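Local coordinates for segregation and condensation protein B (Mycobacterium tuberculosis, PDB 2Z99) that probably acts in chromosome segregation and condensation as the ScpB subunit of the bacterial SMC complex, and is built on winged-helix domains, at residues 111-116 with 155-160. Numbering follows the deposited sequence.
Sequences YRQPVT and FATTEL
Val115 and Phe155 pair backbone to backbone where the three-stranded sheet of the C-terminal winged-helix domain gains its short edge strand. Phe155 N donates to Val115 O at 2.8 Å, a bent bond. The return bond, Val115 N to Phe155 O, is weak at 3.3 Å, and the same oxygen takes a CA-H contact from Pro114 CA at 3.4 Å. One loose antiparallel bridge puts the chain leaving helix 100-112 beside strand 153-157, whose Ala156 is bonded in turn to Thr142 of strand 141-146.

From Phe155 CB outward, the side chain first runs along Val115. CB lies 3.7 Å from Val115 O, with Val115 CG2 a looser apolar neighbour at 4.4 Å from the same CB. A chi1 of -68° turns CG away from the residue's own carbonyl carbon, and the near edge of the ring meets Val115 O, which lies in the ring plane with Phe155 CD1 3.5 Å from it. Farther out the ring leaves the edge strand and packs on Met132 and Leu136 of helix 129-137.

Just before Pro114, Gln113 turns out of helix 100-112 with positive phi and lays its side chain over Ala156, at about a right angle to that of Thr157. Along this side chain, Gln113 CG sits 3.9 Å from Ala156 CB.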
ATOM      1  N   TYR A 111      13.226  13.795  40.018  1.00 66.71           N
ATOM      2  CA  TYR A 111      14.154  14.047  41.113  1.00 68.93           C
ATOM      3  C   TYR A 111      13.641  14.950  42.235  1.00 69.32           C
ATOM      4  O   TYR A 111      14.172  14.921  43.343  1.00 70.51           O
ATOM      5  CB  TYR A 111      15.459  14.606  40.545  1.00 71.31           C
ATOM      6  CG  TYR A 111      16.345  13.569  39.871  1.00 74.47           C
ATOM      7  CD1 TYR A 111      17.171  12.734  40.628  1.00 75.99           C
ATOM      8  CD2 TYR A 111      16.380  13.444  38.479  1.00 75.59           C
ATOM      9  CE1 TYR A 111      18.020  11.798  40.018  1.00 77.65           C
ATOM     10  CE2 TYR A 111      17.223  12.511  37.854  1.00 77.51           C
ATOM     11  CZ  TYR A 111      18.044  11.693  38.632  1.00 78.42           C
ATOM     12  OH  TYR A 111      18.898  10.791  38.029  1.00 78.85           O
ATOM     13  N   ARG A 112      12.626  15.759  41.958  1.00 69.97           N
ATOM     14  CA  ARG A 112      12.070  16.635  42.986  1.00 70.63           C
ATOM     15  C   ARG A 112      10.658  16.176  43.318  1.00 70.14           C
ATOM     16  O   ARG A 112       9.935  16.830  44.068  1.00 69.68           O
ATOM     17  CB  ARG A 112      12.032  18.088  42.504  1.00 73.71           C
ATOM     18  CG  ARG A 112      13.369  18.810  42.485  1.00 76.50           C
ATOM     19  CD  ARG A 112      13.160  20.275  42.120  1.00 79.88           C
ATOM     20  NE  ARG A 112      14.321  21.111  42.421  1.00 83.02           N
ATOM     21  CZ  ARG A 112      15.493  21.024  41.799  1.00 84.51           C
ATOM     22  NH1 ARG A 112      15.673  20.135  40.830  1.00 85.84           N
ATOM     23  NH2 ARG A 112      16.488  21.830  42.143  1.00 85.30           N
ATOM     24  N   GLN A 113      10.301  15.027  42.752  1.00 70.07           N
ATOM     25  CA  GLN A 113       8.993  14.399  42.907  1.00 68.44           C
ATOM     26  C   GLN A 113       7.872  15.347  43.323  1.00 68.31           C
ATOM     27  O   GLN A 113       7.384  16.095  42.481  1.00 70.00           O
ATOM     28  CB  GLN A 113       9.085  13.211  43.851  1.00 67.94           C
ATOM     29  CG  GLN A 113       8.018  12.170  43.584  1.00 65.53           C
ATOM     30  CD  GLN A 113       8.170  11.535  42.220  1.00 62.28           C
ATOM     31  OE1 GLN A 113       9.253  11.545  41.636  1.00 61.04           O
ATOM     32  NE2 GLN A 113       7.091  10.957  41.715  1.00 61.58           N
ATOM     33  N   PRO A 114       7.436  15.349  44.601  1.00 66.33           N
ATOM     34  CA  PRO A 114       6.356  16.313  44.839  1.00 64.10           C
ATOM     35  C   PRO A 114       6.849  17.696  44.441  1.00 62.91           C
ATOM     36  O   PRO A 114       7.698  18.265  45.128  1.00 63.70           O
ATOM     37  CB  PRO A 114       6.114  16.204  46.343  1.00 64.21           C
ATOM     38  CG  PRO A 114       6.546  14.824  46.658  1.00 65.16           C
ATOM     39  CD  PRO A 114       7.815  14.693  45.861  1.00 65.37           C
ATOM     40  N   VAL A 115       6.343  18.212  43.319  1.00 60.88           N
ATOM     41  CA  VAL A 115       6.725  19.531  42.811  1.00 57.08           C
ATOM     42  C   VAL A 115       5.566  20.209  42.118  1.00 55.79           C
ATOM     43  O   VAL A 115       4.785  19.557  41.430  1.00 56.16           O
ATOM     44  CB  VAL A 115       7.842  19.449  41.767  1.00 56.16           C
ATOM     45  CG1 VAL A 115       9.142  19.089  42.419  1.00 57.78           C
ATOM     46  CG2 VAL A 115       7.478  18.430  40.709  1.00 55.57           C
ATOM     47  N   THR A 116       5.457  21.521  42.301  1.00 54.15           N
ATOM     48  CA  THR A 116       4.413  22.305  41.647  1.00 52.78           C
ATOM     49  C   THR A 116       4.998  22.646  40.285  1.00 50.37           C
ATOM     50  O   THR A 116       6.219  22.678  40.131  1.00 49.15           O
ATOM     51  CB  THR A 116       4.148  23.619  42.403  1.00 53.89           C
ATOM     52  OG1 THR A 116       5.391  24.146  42.880  1.00 57.10           O
ATOM     53  CG2 THR A 116       3.210  23.389  43.584  1.00 54.41           C
ATOM     54  N   PHE A 155       3.060  17.411  41.599  1.00 48.51           N
ATOM     55  CA  PHE A 155       3.176  16.329  40.624  1.00 46.75           C
ATOM     56  C   PHE A 155       4.182  15.269  41.012  1.00 47.74           C
ATOM     57  O   PHE A 155       5.062  15.496  41.841  1.00 46.92           O
ATOM     58  CB  PHE A 155       3.582  16.871  39.240  1.00 43.71           C
ATOM     59  CG  PHE A 155       2.529  17.708  38.579  1.00 42.27           C
ATOM     60  CD1 PHE A 155       2.362  19.042  38.927  1.00 41.23           C
ATOM     61  CD2 PHE A 155       1.666  17.143  37.647  1.00 42.56           C
ATOM     62  CE1 PHE A 155       1.354  19.799  38.363  1.00 41.18           C
ATOM     63  CE2 PHE A 155       0.650  17.894  37.074  1.00 41.48           C
ATOM     64  CZ  PHE A 155       0.491  19.220  37.430  1.00 42.44           C
ATOM     65  N   ALA A 156       4.050  14.106  40.385  1.00 47.86           N
ATOM     66  CA  ALA A 156       4.968  13.013  40.632  1.00 48.67           C
ATOM     67  C   ALA A 156       5.005  12.105  39.423  1.00 50.40           C
ATOM     68  O   ALA A 156       4.097  12.113  38.590  1.00 49.25           O
ATOM     69  CB  ALA A 156       4.540  12.229  41.861  1.00 48.11           C
ATOM     70  N   THR A 157       6.075  11.334  39.321  1.00 53.82           N
ATOM     71  CA  THR A 157       6.226  10.396  38.236  1.00 56.85           C
ATOM     72  C   THR A 157       5.340   9.215  38.592  1.00 59.12           C
ATOM     73  O   THR A 157       5.236   8.839  39.757  1.00 59.33           O
ATOM     74  CB  THR A 157       7.673   9.926  38.112  1.00 57.01           C
ATOM     75  OG1 THR A 157       8.101   9.355  39.356  1.00 59.06           O
ATOM     76  CG2 THR A 157       8.577  11.090  37.760  1.00 58.25           C
ATOM     77  N   THR A 158       4.691   8.645  37.586  1.00 62.07           N
ATOM     78  CA  THR A 158       3.802   7.517  37.793  1.00 64.63           C
ATOM     79  C   THR A 158       4.592   6.234  37.986  1.00 67.18           C
ATOM     80  O   THR A 158       5.803   6.262  38.181  1.00 68.64           O
ATOM     81  CB  THR A 158       2.884   7.341  36.590  1.00 64.61           C
ATOM     82  OG1 THR A 158       3.667   6.987  35.442  1.00 61.91           O
ATOM     83  CG2 THR A 158       2.133   8.641  36.309  1.00 65.45           C
ATOM     84  N   GLU A 159       3.888   5.108  37.937  1.00 70.86           N
ATOM     85  CA  GLU A 159       4.504   3.795  38.077  1.00 73.13           C
ATOM     86  C   GLU A 159       5.020   3.410  36.692  1.00 73.98           C
ATOM     87  O   GLU A 159       6.086   2.810  36.549  1.00 74.10           O
ATOM     88  CB  GLU A 159       3.464   2.773  38.539  1.00 75.82           C
ATOM     89  CG  GLU A 159       2.711   3.154  39.809  1.00 79.07           C
ATOM     90  CD  GLU A 159       3.610   3.231  41.030  1.00 81.57           C
ATOM     91  OE1 GLU A 159       4.273   2.216  41.349  1.00 83.44           O
ATOM     92  OE2 GLU A 159       3.649   4.305  41.674  1.00 81.48           O
ATOM     93  N   LEU A 160       4.245   3.771  35.676  1.00 74.94           N
ATOM     94  CA  LEU A 160       4.591   3.496  34.290  1.00 77.17           C
ATOM     95  C   LEU A 160       5.943   4.133  33.980  1.00 79.03           C
ATOM     96  O   LEU A 160       6.718   3.611  33.176  1.00 79.83           O
ATOM     97  CB  LEU A 160       3.508   4.064  33.369  1.00 76.58           C
ATOM     98  CG  LEU A 160       3.454   3.605  31.911  1.00 76.18           C
ATOM     99  CD1 LEU A 160       2.224   4.213  31.256  1.00 74.71           C
ATOM    100  CD2 LEU A 160       4.721   4.006  31.171  1.00 76.03           C
TER